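Local atomic coordinates of Two-component system sensor histidine kinase (Bacteroides thetaiotaomicron, PDB entry 3OTT), a protein that probably senses saccharides through this extracellular beta-propeller and beta-sandwich region and passes the signal on by histidine phosphorylation inside the cell. Residues L253-N258 / P262-I267; I266-D269 / Q274-T277; F336-G341 / N395-A400; L386-D391 / R402-Y407; V538-P543 / S547-S552. All blocks are in the same frame, centred on the assembly; numbering follows the deposited sequence. Where two conformers were deposited one is given.

Contact 1: L253-N258 / P262-I267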
# COMPACT_ATOMS: atom_id res chain seq x y z
N LEU B 253 6.51 -10.51 -34.02
CA LEU B 253 6.83 -10.16 -32.65
C LEU B 253 8.32 -10.29 -32.33
O LEU B 253 8.95 -11.28 -32.68
CB LEU B 253 6.04 -11.11 -31.69
CG LEU B 253 6.22 -10.96 -30.17
CD1 LEU B 253 5.77 -9.62 -29.61
CD2 LEU B 253 5.51 -12.10 -29.52
N TYR B 254 8.87 -9.28 -31.67
CA TYR B 254 10.25 -9.29 -31.23
C TYR B 254 10.21 -9.19 -29.73
O TYR B 254 9.33 -8.50 -29.17
CB TYR B 254 11.05 -8.14 -31.78
CG TYR B 254 11.38 -8.28 -33.24
CD1 TYR B 254 10.45 -7.94 -34.20
CD2 TYR B 254 12.64 -8.76 -33.67
CE1 TYR B 254 10.75 -8.01 -35.54
CE2 TYR B 254 12.95 -8.87 -35.04
CZ TYR B 254 11.98 -8.48 -35.96
OH TYR B 254 12.15 -8.61 -37.32
N VAL B 255 11.11 -9.93 -29.11
CA VAL B 255 11.16 -10.00 -27.67
C VAL B 255 12.59 -9.60 -27.26
O VAL B 255 13.55 -10.26 -27.64
CB VAL B 255 10.80 -11.46 -27.15
CG1 VAL B 255 10.96 -11.61 -25.68
CG2 VAL B 255 9.44 -11.90 -27.52
N TYR B 256 12.70 -8.54 -26.45
CA TYR B 256 14.00 -7.99 -26.02
C TYR B 256 14.23 -8.29 -24.54
O TYR B 256 13.36 -8.02 -23.66
CB TYR B 256 13.99 -6.44 -26.27
CG TYR B 256 15.24 -5.73 -25.72
CD1 TYR B 256 15.27 -5.31 -24.41
CD2 TYR B 256 16.42 -5.55 -26.52
CE1 TYR B 256 16.40 -4.67 -23.86
CE2 TYR B 256 17.56 -4.94 -25.97
CZ TYR B 256 17.52 -4.50 -24.63
OH TYR B 256 18.57 -3.90 -24.04
N HIS B 257 15.40 -8.80 -24.24
CA HIS B 257 15.72 -9.13 -22.87
C HIS B 257 16.83 -8.19 -22.42
O HIS B 257 16.58 -7.33 -21.57
CB HIS B 257 16.05 -10.63 -22.69
CG HIS B 257 16.63 -10.96 -21.34
ND1 HIS B 257 15.91 -10.88 -20.16
CD2 HIS B 257 17.86 -11.40 -21.00
CE1 HIS B 257 16.68 -11.23 -19.14
NE2 HIS B 257 17.86 -11.56 -19.63
N ASN B 258 18.03 -8.32 -23.00
CA ASN B 258 19.09 -7.29 -22.84
C ASN B 258 19.95 -7.16 -24.14
O ASN B 258 19.68 -7.87 -25.13
CB ASN B 258 19.94 -7.50 -21.54
CG ASN B 258 20.66 -8.83 -21.52
OD1 ASN B 258 20.99 -9.38 -22.58
ND2 ASN B 258 20.90 -9.38 -20.32
N PRO B 262 20.33 -12.42 -27.84
CA PRO B 262 19.65 -12.40 -29.13
C PRO B 262 18.16 -12.08 -28.95
O PRO B 262 17.52 -12.68 -28.13
CB PRO B 262 19.79 -13.83 -29.61
CG PRO B 262 21.09 -14.32 -28.92
CD PRO B 262 21.10 -13.66 -27.60
N LEU B 263 17.61 -11.18 -29.75
CA LEU B 263 16.17 -11.00 -29.81
C LEU B 263 15.55 -12.32 -30.22
O LEU B 263 16.14 -13.05 -31.01
CB LEU B 263 15.81 -10.03 -30.93
CG LEU B 263 16.22 -8.56 -30.76
CD1 LEU B 263 15.94 -7.90 -32.06
CD2 LEU B 263 15.43 -7.91 -29.56
N GLN B 264 14.37 -12.64 -29.68
CA GLN B 264 13.60 -13.72 -30.27
C GLN B 264 12.67 -13.07 -31.27
O GLN B 264 12.08 -12.02 -31.00
CB GLN B 264 12.74 -14.45 -29.25
CG GLN B 264 13.11 -14.35 -27.80
CD GLN B 264 12.20 -15.27 -27.01
OE1 GLN B 264 11.55 -16.15 -27.61
NE2 GLN B 264 12.13 -15.08 -25.69
N HIS B 265 12.53 -13.66 -32.43
CA HIS B 265 11.62 -13.12 -33.42
C HIS B 265 10.59 -14.20 -33.80
O HIS B 265 10.95 -15.28 -34.31
CB HIS B 265 12.42 -12.69 -34.62
CG HIS B 265 11.60 -12.19 -35.76
ND1 HIS B 265 11.94 -12.43 -37.07
CD2 HIS B 265 10.49 -11.41 -35.81
CE1 HIS B 265 11.07 -11.85 -37.87
NE2 HIS B 265 10.19 -11.20 -37.13
N ILE B 266 9.32 -13.85 -33.59
CA ILE B 266 8.23 -14.77 -33.76
C ILE B 266 7.29 -14.39 -34.90
O ILE B 266 6.78 -13.28 -34.88
CB ILE B 266 7.49 -14.96 -32.42
CG1 ILE B 266 8.51 -15.52 -31.41
CG2 ILE B 266 6.33 -15.91 -32.62
CD1 ILE B 266 8.79 -14.61 -30.38
N ILE B 267 7.12 -15.29 -35.87
CA ILE B 267 6.27 -15.04 -37.03
C ILE B 267 5.30 -16.18 -37.28
O ILE B 267 5.46 -17.26 -36.71
CB ILE B 267 7.03 -14.84 -38.37
CG1 ILE B 267 7.77 -16.11 -38.79
CG2 ILE B 267 7.89 -13.57 -38.33
CD1 ILE B 267 8.47 -16.03 -40.19
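Tyr254 lies flat against His265 across two antiparallel strands. Its CB sits 4.1 Å from Gln264 O. Next, CG and CD1 lie over His265 CD2, and Tyr254 CD2 touches Leu263 CD1 at 3.8 Å. CE1 meets His265 CD2 and NE2, and CE2 meets CD2 and CG. Tyr254 CZ lies 3.3 Å from His265 CD2, which rides over one face, offset toward the rim. The rings form an offset stack with planes 14° apart. At the tip, Tyr254 OH stands over the His265 ring, while His265 NE2 bonds to Asn251 O. The strands are the two outer ones of a four-stranded propeller blade, joined as a beta hairpin. Tyr254 and His265 form a non-hydrogen-bonded pair. The Leu253-Ile266 pair beside it is hydrogen-bonded, with Ile266 N to Leu253 O at 2.8 Å. Val255 pairs with Gln264 in the same way. On the opposite face, Val255 chi1 of 175° sets CG2 4.0 Å from Ile266 CD1 and CG1 near Gln264. Phe229 of the neighbouring blade also stacks with Tyr254.

Contact 2: I266-D269 / Q274-T277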
# COMPACT_ATOMS: atom_id res chain seq x y z
N ILE B 266 9.32 -13.85 -33.59
CA ILE B 266 8.23 -14.77 -33.76
C ILE B 266 7.29 -14.39 -34.90
O ILE B 266 6.78 -13.28 -34.88
CB ILE B 266 7.49 -14.96 -32.42
CG1 ILE B 266 8.51 -15.52 -31.41
CG2 ILE B 266 6.33 -15.91 -32.62
CD1 ILE B 266 8.79 -14.61 -30.38
N ILE B 267 7.12 -15.29 -35.87
CA ILE B 267 6.27 -15.04 -37.03
C ILE B 267 5.30 -16.18 -37.28
O ILE B 267 5.46 -17.26 -36.71
CB ILE B 267 7.03 -14.84 -38.37
CG1 ILE B 267 7.77 -16.11 -38.79
CG2 ILE B 267 7.89 -13.57 -38.33
CD1 ILE B 267 8.47 -16.03 -40.19
N HIS B 268 4.30 -15.90 -38.13
CA HIS B 268 3.27 -16.82 -38.51
C HIS B 268 3.87 -17.99 -39.33
O HIS B 268 4.84 -17.84 -40.06
CB HIS B 268 2.25 -16.04 -39.29
CG HIS B 268 1.17 -16.87 -39.92
ND1 HIS B 268 0.15 -17.44 -39.19
CD2 HIS B 268 0.95 -17.20 -41.21
CE1 HIS B 268 -0.66 -18.11 -40.01
NE2 HIS B 268 -0.18 -17.98 -41.24
N ASP B 269 3.28 -19.16 -39.15
CA ASP B 269 3.66 -20.30 -39.95
C ASP B 269 2.39 -20.99 -40.52
O ASP B 269 1.62 -21.59 -39.76
CB ASP B 269 4.52 -21.24 -39.11
CG ASP B 269 4.90 -22.54 -39.82
OD1 ASP B 269 4.49 -22.80 -41.00
OD2 ASP B 269 5.67 -23.29 -39.18
N GLN B 274 -0.84 -23.53 -34.43
CA GLN B 274 -0.51 -22.94 -33.16
C GLN B 274 0.52 -21.81 -33.26
O GLN B 274 0.95 -21.30 -32.24
CB GLN B 274 0.02 -23.99 -32.19
CG GLN B 274 -0.90 -25.09 -31.81
CD GLN B 274 -0.18 -26.10 -30.93
OE1 GLN B 274 1.02 -26.39 -31.12
NE2 GLN B 274 -0.88 -26.63 -29.96
N SER B 275 0.98 -21.45 -34.46
CA SER B 275 1.91 -20.33 -34.57
C SER B 275 1.14 -19.04 -34.48
O SER B 275 -0.11 -19.04 -34.48
CB SER B 275 2.70 -20.35 -35.88
OG SER B 275 1.82 -20.07 -36.93
N LEU B 276 1.87 -17.94 -34.37
CA LEU B 276 1.29 -16.61 -34.30
C LEU B 276 0.30 -16.55 -35.43
O LEU B 276 0.65 -16.91 -36.54
CB LEU B 276 2.36 -15.55 -34.54
CG LEU B 276 1.88 -14.12 -34.67
CD1 LEU B 276 1.27 -13.65 -33.41
CD2 LEU B 276 3.11 -13.19 -35.11
N THR B 277 -0.91 -16.07 -35.15
CA THR B 277 -2.03 -16.10 -36.12
C THR B 277 -1.79 -15.19 -37.33
O THR B 277 -2.11 -15.55 -38.47
CB THR B 277 -3.38 -15.71 -35.43
OG1 THR B 277 -4.45 -16.01 -36.32
CG2 THR B 277 -3.46 -14.23 -35.06
O HOH W 1 4.69 -18.30 -34.22
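Ser275 OG has two partners in one loop: Asp269 N, from which it accepts at 2.8 Å with an N-H...O angle of 153°, and Asn272 O. The oxygen lies between the backbone N and the carbonyl carbon of its own residue (chi1 69°), from where it reaches the Asp269 amide. The adjoining residue His268 uses its ring instead. Its ND1 donates to Leu276 O over 2.7 Å, and that oxygen lies at the ring edge, only 4° out of the ring plane. That bond holds the ring edge against a backbone carbonyl. These residues belong to the connection between strand 264-266, the outermost of one propeller blade, and strand 281-286, the innermost of the next. A water molecule ties the two segments at a further point. It donates to Ile267 O and accepts from Leu276 N, each at 2.8 Å. Leu276 adds apolar contact. Its CD2 lies 3.7 Å from Ile266 O, and its CB is 4.4 Å from Ile266 CG2. The leucine also touches Leu294 of strand 292-296. Outside the pair, Asp269 OD1 accepts from Arg271 N, and Thr277 OG1 bonds to Tyr16 OH.

Contact 3: F336-G341 / N395-A400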
# COMPACT_ATOMS: atom_id res chain seq x y z
N PHE B 336 -8.46 -21.32 10.10
CA PHE B 336 -7.72 -20.06 9.99
C PHE B 336 -6.30 -20.35 9.55
O PHE B 336 -5.67 -21.27 10.06
CB PHE B 336 -7.70 -19.26 11.31
CG PHE B 336 -9.05 -18.68 11.72
CD1 PHE B 336 -9.54 -17.53 11.11
CD2 PHE B 336 -9.82 -19.29 12.73
CE1 PHE B 336 -10.81 -16.97 11.49
CE2 PHE B 336 -11.07 -18.74 13.14
CZ PHE B 336 -11.56 -17.59 12.51
N TYR B 337 -5.76 -19.53 8.65
CA TYR B 337 -4.35 -19.62 8.35
C TYR B 337 -3.63 -18.68 9.27
O TYR B 337 -4.16 -17.64 9.59
CB TYR B 337 -4.10 -19.22 6.90
CG TYR B 337 -4.73 -20.16 5.92
CD1 TYR B 337 -6.07 -20.02 5.52
CD2 TYR B 337 -3.98 -21.20 5.36
CE1 TYR B 337 -6.63 -20.91 4.57
CE2 TYR B 337 -4.51 -22.06 4.46
CZ TYR B 337 -5.82 -21.93 4.06
OH TYR B 337 -6.28 -22.85 3.14
N TRP B 338 -2.42 -19.07 9.69
CA TRP B 338 -1.60 -18.27 10.56
C TRP B 338 -0.18 -18.29 10.00
O TRP B 338 0.53 -19.30 10.13
CB TRP B 338 -1.56 -18.87 11.95
CG TRP B 338 -2.84 -18.83 12.73
CD1 TRP B 338 -3.77 -19.83 12.85
CD2 TRP B 338 -3.28 -17.76 13.55
NE1 TRP B 338 -4.80 -19.42 13.67
CE2 TRP B 338 -4.52 -18.15 14.11
CE3 TRP B 338 -2.78 -16.48 13.84
CZ2 TRP B 338 -5.22 -17.34 15.01
CZ3 TRP B 338 -3.47 -15.69 14.67
CH2 TRP B 338 -4.67 -16.12 15.28
N PHE B 339 0.20 -17.16 9.39
CA PHE B 339 1.45 -17.00 8.70
C PHE B 339 2.20 -15.87 9.42
O PHE B 339 1.75 -14.70 9.43
CB PHE B 339 1.16 -16.58 7.28
CG PHE B 339 0.77 -17.71 6.36
CD1 PHE B 339 0.24 -18.90 6.86
CD2 PHE B 339 0.92 -17.56 4.98
CE1 PHE B 339 -0.10 -19.92 6.01
CE2 PHE B 339 0.57 -18.58 4.12
CZ PHE B 339 0.05 -19.79 4.66
N GLY B 340 3.32 -16.24 10.05
CA GLY B 340 4.09 -15.28 10.89
C GLY B 340 5.58 -15.39 10.59
O GLY B 340 6.07 -16.38 9.98
N GLY B 341 6.32 -14.40 11.05
CA GLY B 341 7.76 -14.41 10.89
C GLY B 341 8.41 -13.23 11.58
O GLY B 341 8.08 -12.94 12.69
N ASN B 395 2.60 -17.10 23.98
CA ASN B 395 1.25 -16.57 24.07
C ASN B 395 0.21 -17.61 23.67
O ASN B 395 0.50 -18.51 22.87
CB ASN B 395 1.10 -15.40 23.13
CG ASN B 395 1.98 -14.22 23.49
OD1 ASN B 395 1.55 -13.33 24.18
ND2 ASN B 395 3.20 -14.18 22.97
N ARG B 396 -1.00 -17.46 24.21
CA ARG B 396 -2.12 -18.29 23.86
C ARG B 396 -3.21 -17.43 23.21
O ARG B 396 -3.52 -16.36 23.73
CB ARG B 396 -2.69 -18.95 25.14
CG ARG B 396 -4.01 -19.73 24.94
CD ARG B 396 -4.46 -20.56 26.19
NE ARG B 396 -4.96 -19.70 27.26
CZ ARG B 396 -6.13 -19.06 27.23
NH1 ARG B 396 -6.95 -19.19 26.20
NH2 ARG B 396 -6.49 -18.28 28.23
N TYR B 397 -3.82 -17.90 22.13
CA TYR B 397 -4.89 -17.11 21.51
C TYR B 397 -6.21 -17.31 22.19
O TYR B 397 -6.57 -18.43 22.50
CB TYR B 397 -5.09 -17.49 20.06
CG TYR B 397 -5.85 -16.47 19.22
CD1 TYR B 397 -5.40 -15.12 19.11
CD2 TYR B 397 -6.97 -16.86 18.47
CE1 TYR B 397 -6.05 -14.23 18.29
CE2 TYR B 397 -7.63 -15.98 17.65
CZ TYR B 397 -7.18 -14.66 17.57
OH TYR B 397 -7.86 -13.76 16.74
N ASP B 398 -6.93 -16.21 22.39
CA ASP B 398 -8.34 -16.25 22.73
C ASP B 398 -9.20 -15.93 21.48
O ASP B 398 -9.42 -14.77 21.15
CB ASP B 398 -8.61 -15.24 23.83
CG ASP B 398 -9.98 -15.42 24.46
OD1 ASP B 398 -10.99 -15.63 23.71
OD2 ASP B 398 -10.03 -15.31 25.71
N TYR B 399 -9.67 -16.95 20.77
CA TYR B 399 -10.63 -16.79 19.68
C TYR B 399 -11.84 -15.88 19.93
O TYR B 399 -12.34 -15.27 19.01
CB TYR B 399 -11.15 -18.18 19.29
CG TYR B 399 -10.09 -18.97 18.57
CD1 TYR B 399 -9.83 -18.76 17.20
CD2 TYR B 399 -9.31 -19.91 19.26
CE1 TYR B 399 -8.82 -19.47 16.52
CE2 TYR B 399 -8.29 -20.65 18.59
CZ TYR B 399 -8.08 -20.41 17.22
OH TYR B 399 -7.11 -21.10 16.57
N ALA B 400 -12.35 -15.82 21.15
CA ALA B 400 -13.56 -15.02 21.38
C ALA B 400 -13.24 -13.55 21.42
O ALA B 400 -14.00 -12.75 20.89
CB ALA B 400 -14.29 -15.44 22.63
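Trp338 drives the edge of its six-membered ring into the face of Tyr397. Trp338 CH2 stands over the centre of the tyrosine ring, 3.7 Å from Tyr397 CZ. The planes are 79° apart and the centroids 4.9 Å apart, a T-shaped (edge-to-face) pair. Tyr397 CG is anti to the backbone N (chi1 -162°), which carries the ring toward the indole. Beside this pair, Phe336 and Tyr399 slide past each other in opposite directions. Phe336 CD2 comes to 3.9 Å from Tyr399 CE1. Within its own segment, Tyr399 lays a face over Tyr397 CD2, so the two tyrosines also pack together. In the next shell, Asp332 accepts hydrogen bonds through OD2 from both Trp338 NE1 and Tyr399 OH. It thus fixes the indole and the phenol from one point. Tyr397 OH bonds to Tyr361 OH, and Lys334 makes a cation-pi contact with Tyr399. The contact joins two neighbouring blades of the second propeller, one holding strand 337-341 and the other strand 393-398. The blades meet here through aromatic carbon, while the polar ends of Trp338, Tyr397 and Tyr399 are satisfied by residues outside the two segments.

Contact 4: L386-D391 / R402-Y407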
# COMPACT_ATOMS: atom_id res chain seq x y z
N LEU B 386 -4.58 -22.45 20.53
CA LEU B 386 -3.54 -22.01 19.65
C LEU B 386 -2.40 -21.35 20.48
O LEU B 386 -2.65 -20.38 21.19
CB LEU B 386 -4.15 -20.99 18.68
CG LEU B 386 -3.38 -20.68 17.38
CD1 LEU B 386 -2.27 -19.76 17.60
CD2 LEU B 386 -2.84 -21.93 16.69
N TRP B 387 -1.19 -21.90 20.40
CA TRP B 387 -0.04 -21.30 21.07
C TRP B 387 1.04 -20.74 20.10
O TRP B 387 1.25 -21.29 19.02
CB TRP B 387 0.63 -22.29 21.97
CG TRP B 387 -0.27 -22.84 23.09
CD1 TRP B 387 -1.09 -23.91 23.00
CD2 TRP B 387 -0.35 -22.39 24.44
NE1 TRP B 387 -1.70 -24.14 24.18
CE2 TRP B 387 -1.27 -23.23 25.10
CE3 TRP B 387 0.27 -21.37 25.17
CZ2 TRP B 387 -1.59 -23.08 26.43
CZ3 TRP B 387 -0.04 -21.21 26.48
CH2 TRP B 387 -0.97 -22.06 27.11
N ILE B 388 1.73 -19.65 20.47
CA ILE B 388 2.81 -19.17 19.63
C ILE B 388 4.07 -18.99 20.49
O ILE B 388 3.96 -18.61 21.69
CB ILE B 388 2.44 -17.90 18.81
CG1 ILE B 388 1.99 -16.80 19.75
CG2 ILE B 388 1.26 -18.16 17.73
CD1 ILE B 388 2.12 -15.39 19.11
N ALA B 389 5.23 -19.28 19.91
CA ALA B 389 6.46 -19.01 20.60
C ALA B 389 7.07 -17.81 19.91
O ALA B 389 7.09 -17.74 18.64
CB ALA B 389 7.43 -20.25 20.56
N THR B 390 7.56 -16.87 20.73
CA THR B 390 8.13 -15.62 20.23
C THR B 390 9.34 -15.18 21.07
O THR B 390 9.61 -15.80 22.12
CB THR B 390 7.11 -14.43 20.25
OG1 THR B 390 7.03 -13.87 21.56
CG2 THR B 390 5.71 -14.79 19.71
N ASP B 391 10.02 -14.08 20.66
CA ASP B 391 11.13 -13.51 21.41
C ASP B 391 10.64 -12.64 22.54
O ASP B 391 11.45 -12.05 23.25
CB ASP B 391 12.12 -12.68 20.51
CG ASP B 391 13.11 -13.56 19.73
OD1 ASP B 391 13.10 -14.81 19.92
OD2 ASP B 391 13.85 -13.02 18.88
N ARG B 402 -10.20 -12.33 20.24
CA ARG B 402 -9.32 -12.09 19.11
C ARG B 402 -8.02 -11.44 19.59
O ARG B 402 -7.44 -10.65 18.90
CB ARG B 402 -10.06 -11.29 18.02
CG ARG B 402 -11.14 -12.15 17.26
CD ARG B 402 -12.02 -11.38 16.22
NE ARG B 402 -12.66 -10.19 16.81
CZ ARG B 402 -12.53 -8.93 16.36
NH1 ARG B 402 -11.83 -8.66 15.26
NH2 ARG B 402 -13.13 -7.93 17.00
N GLN B 403 -7.62 -11.80 20.80
CA GLN B 403 -6.44 -11.25 21.44
C GLN B 403 -5.57 -12.40 21.97
O GLN B 403 -6.11 -13.49 22.36
CB GLN B 403 -6.79 -10.26 22.57
CG GLN B 403 -7.56 -8.97 22.16
CD GLN B 403 -6.79 -8.07 21.18
OE1 GLN B 403 -5.55 -8.00 21.20
NE2 GLN B 403 -7.51 -7.39 20.34
N PHE B 404 -4.25 -12.19 21.95
CA PHE B 404 -3.30 -13.08 22.67
C PHE B 404 -3.19 -12.80 24.15
O PHE B 404 -3.35 -11.66 24.58
CB PHE B 404 -1.90 -13.07 22.01
CG PHE B 404 -1.90 -13.79 20.70
CD1 PHE B 404 -1.76 -15.19 20.65
CD2 PHE B 404 -2.19 -13.11 19.55
CE1 PHE B 404 -1.84 -15.84 19.46
CE2 PHE B 404 -2.29 -13.77 18.35
CZ PHE B 404 -2.12 -15.12 18.30
N ILE B 405 -2.95 -13.85 24.92
CA ILE B 405 -2.71 -13.77 26.36
C ILE B 405 -1.25 -14.16 26.54
O ILE B 405 -0.83 -15.23 26.08
CB ILE B 405 -3.58 -14.78 27.17
CG1 ILE B 405 -5.02 -14.33 27.26
CG2 ILE B 405 -3.04 -14.97 28.62
CD1 ILE B 405 -5.89 -14.90 26.24
N HIS B 406 -0.49 -13.29 27.21
CA HIS B 406 0.93 -13.42 27.36
C HIS B 406 1.20 -14.07 28.71
O HIS B 406 0.44 -13.83 29.68
CB HIS B 406 1.52 -12.02 27.32
CG HIS B 406 3.01 -11.98 27.54
ND1 HIS B 406 3.57 -11.68 28.76
CD2 HIS B 406 4.04 -12.21 26.70
CE1 HIS B 406 4.89 -11.71 28.66
NE2 HIS B 406 5.20 -12.02 27.41
N TYR B 407 2.25 -14.89 28.76
CA TYR B 407 2.72 -15.55 29.98
C TYR B 407 4.23 -15.38 30.21
O TYR B 407 5.04 -15.54 29.28
CB TYR B 407 2.43 -17.08 29.94
CG TYR B 407 0.99 -17.45 29.69
CD1 TYR B 407 0.07 -17.50 30.75
CD2 TYR B 407 0.55 -17.73 28.41
CE1 TYR B 407 -1.25 -17.82 30.53
CE2 TYR B 407 -0.78 -18.09 28.17
CZ TYR B 407 -1.68 -18.14 29.25
OH TYR B 407 -3.00 -18.45 29.00
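The Phe404 ring takes Ile388 CD1 over one face and Leu386 CD1 at its edge. Ile388 CD1 lies 4.3 Å from the ring centroid and 20° off the ring normal, a CH-pi contact. Ile388 CG1 also comes to 4.0 Å from Phe404 CE1. That branch stands between the backbone N and the carbonyl carbon (chi1 56°), which sends CD1 out over the ring. Leu386 CD1 is looser, 4.4 Å from Phe404 CE1. On the other face of the sheet, Trp387 meets Tyr407. Trp387 CZ3 is 3.6 Å from Tyr407 CE2, and the ring planes meet obliquely, 37° apart. Trp387 NE1 bonds to Asp381, and Tyr407 OH to Arg396 NE. Leu449 of helix 446-451 touches both rings. The strands are not direct neighbours. Strand 393-398 runs between them, and their axes are 9.0 Å apart and cross at -57°. Side chains on both faces thus reach across a middle strand, in the strongly twisted, four-stranded antiparallel blade of a beta-propeller.

Contact 5: V538-P543 / S547-S552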
# COMPACT_ATOMS: atom_id res chain seq x y z
N VAL B 538 20.74 -34.90 4.82
CA VAL B 538 19.82 -35.21 5.91
C VAL B 538 20.13 -36.61 6.43
O VAL B 538 20.76 -37.40 5.76
CB VAL B 538 18.29 -35.17 5.48
CG1 VAL B 538 17.94 -33.88 4.80
CG2 VAL B 538 17.96 -36.35 4.58
N MET B 539 19.63 -36.90 7.62
CA MET B 539 19.83 -38.18 8.26
C MET B 539 18.45 -38.65 8.74
O MET B 539 17.71 -37.87 9.41
CB MET B 539 20.74 -38.01 9.48
CG MET B 539 20.80 -39.25 10.40
SD MET B 539 22.31 -39.31 11.48
CE MET B 539 21.49 -39.01 12.93
N ARG B 540 18.13 -39.91 8.42
CA ARG B 540 16.90 -40.52 8.88
C ARG B 540 17.20 -41.46 10.04
O ARG B 540 18.02 -42.32 9.92
CB ARG B 540 16.23 -41.30 7.74
CG ARG B 540 14.88 -41.86 8.13
CD ARG B 540 14.22 -42.68 7.01
NE ARG B 540 15.04 -43.86 6.76
CZ ARG B 540 14.98 -44.65 5.69
NH1 ARG B 540 14.13 -44.43 4.69
NH2 ARG B 540 15.80 -45.65 5.62
N ILE B 541 16.51 -41.29 11.15
CA ILE B 541 16.74 -42.02 12.36
C ILE B 541 15.51 -42.84 12.73
O ILE B 541 14.41 -42.30 12.75
CB ILE B 541 17.02 -41.06 13.50
CG1 ILE B 541 18.37 -40.37 13.27
CG2 ILE B 541 17.06 -41.76 14.87
CD1 ILE B 541 18.56 -39.10 14.13
N ASN B 542 15.69 -44.11 13.05
CA ASN B 542 14.59 -44.88 13.61
C ASN B 542 14.75 -45.03 15.15
O ASN B 542 15.66 -45.68 15.62
CB ASN B 542 14.44 -46.22 12.87
CG ASN B 542 13.30 -47.10 13.43
OD1 ASN B 542 12.73 -46.85 14.51
ND2 ASN B 542 13.00 -48.16 12.69
N PRO B 543 13.84 -44.40 15.92
CA PRO B 543 14.07 -44.28 17.35
C PRO B 543 13.77 -45.56 18.08
O PRO B 543 14.14 -45.67 19.24
CB PRO B 543 13.05 -43.18 17.78
CG PRO B 543 12.40 -42.71 16.54
CD PRO B 543 12.58 -43.75 15.50
N SER B 547 18.78 -46.68 15.02
CA SER B 547 19.44 -46.88 13.76
C SER B 547 19.31 -45.64 12.91
O SER B 547 18.42 -44.82 13.12
CB SER B 547 18.69 -47.96 12.97
OG SER B 547 19.61 -48.65 12.17
N GLN B 548 20.08 -45.58 11.85
CA GLN B 548 20.31 -44.32 11.22
C GLN B 548 20.87 -44.52 9.82
O GLN B 548 21.78 -45.32 9.63
CB GLN B 548 21.29 -43.61 12.16
CG GLN B 548 21.81 -42.37 11.71
CD GLN B 548 23.07 -42.56 10.98
OE1 GLN B 548 23.10 -42.48 9.74
NE2 GLN B 548 24.15 -42.84 11.71
N GLN B 549 20.34 -43.78 8.86
CA GLN B 549 20.88 -43.73 7.49
C GLN B 549 20.98 -42.25 7.06
O GLN B 549 20.21 -41.39 7.48
CB GLN B 549 19.98 -44.52 6.51
CG GLN B 549 20.69 -45.59 5.69
CD GLN B 549 19.83 -46.14 4.52
OE1 GLN B 549 19.27 -47.24 4.62
NE2 GLN B 549 19.72 -45.38 3.42
N SER B 550 21.92 -41.97 6.20
CA SER B 550 22.27 -40.61 5.94
C SER B 550 22.58 -40.45 4.47
O SER B 550 23.09 -41.36 3.85
CB SER B 550 23.50 -40.29 6.80
OG SER B 550 23.67 -38.92 6.76
N ILE B 551 22.23 -39.29 3.91
CA ILE B 551 22.57 -39.00 2.51
C ILE B 551 23.06 -37.57 2.40
O ILE B 551 22.81 -36.75 3.27
CB ILE B 551 21.35 -39.10 1.55
CG1 ILE B 551 20.16 -38.33 2.12
CG2 ILE B 551 21.00 -40.56 1.23
CD1 ILE B 551 19.30 -37.73 1.10
N SER B 552 23.76 -37.27 1.32
CA SER B 552 24.11 -35.89 1.05
C SER B 552 23.54 -35.60 -0.30
O SER B 552 23.41 -36.48 -1.13
CB SER B 552 25.63 -35.68 1.07
OG SER B 552 26.21 -36.29 -0.05
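A beta hairpin forms the outer edge of a four-stranded propeller blade here, with strand 547-552 as its outermost strand. The backbones pair in antiparallel register. Ile551 N reaches Val538 O at 3.0 Å. Arg540 N to Gln549 O is shorter, 2.7 Å, and Gln549 N returns a bond to Arg540 O. Asn542 N donates to Ser547 O at 2.8 Å, whereas the reverse bond from Ser547 N is weak. On one face, Val538 and Ile551 lie side by side, with Val538 CG2 3.8 Å from Ile551 CG1. Arg540 and Gln549 also run alongside each other, their guanidinium and amide planes 62° apart. Arg540 NH1 is held instead by the carbonyls of Arg584 and Lys585. On the other face, Met539 and Gln548 cross at about a right angle. A bend at chi2 (-92°) turns the Gln548 amide; the tight approach to Met539 SD is doubtful. The backbone carries nearly all the polar bonding between the strands, and Arg540 directs its charged end toward carbonyls of another blade.

Overall arrangement
Contacts 1 and 2 lie in the N-terminal propeller (strands 13-15 to 300-303), contacts 3, 4 and 5 in the second (310-313 to 618-623). They follow the chain in order, except that the segments of 3 and 4 alternate. Contacts 1 and 2 share Ile266 and Ile267, with centres 14 Å apart. Contacts 3 and 4, 8 Å apart between centres, meet in one sheet, where strand 393-398 lies between strands 386-390 and 403-410. Contact 3 reaches from that blade to its neighbour; contact 4 stays within it. The centre of contact 5 is about 34 Å from both their centres, in a later blade. About 50 Å or more separates the centres of the two groups, which belong to different propellers.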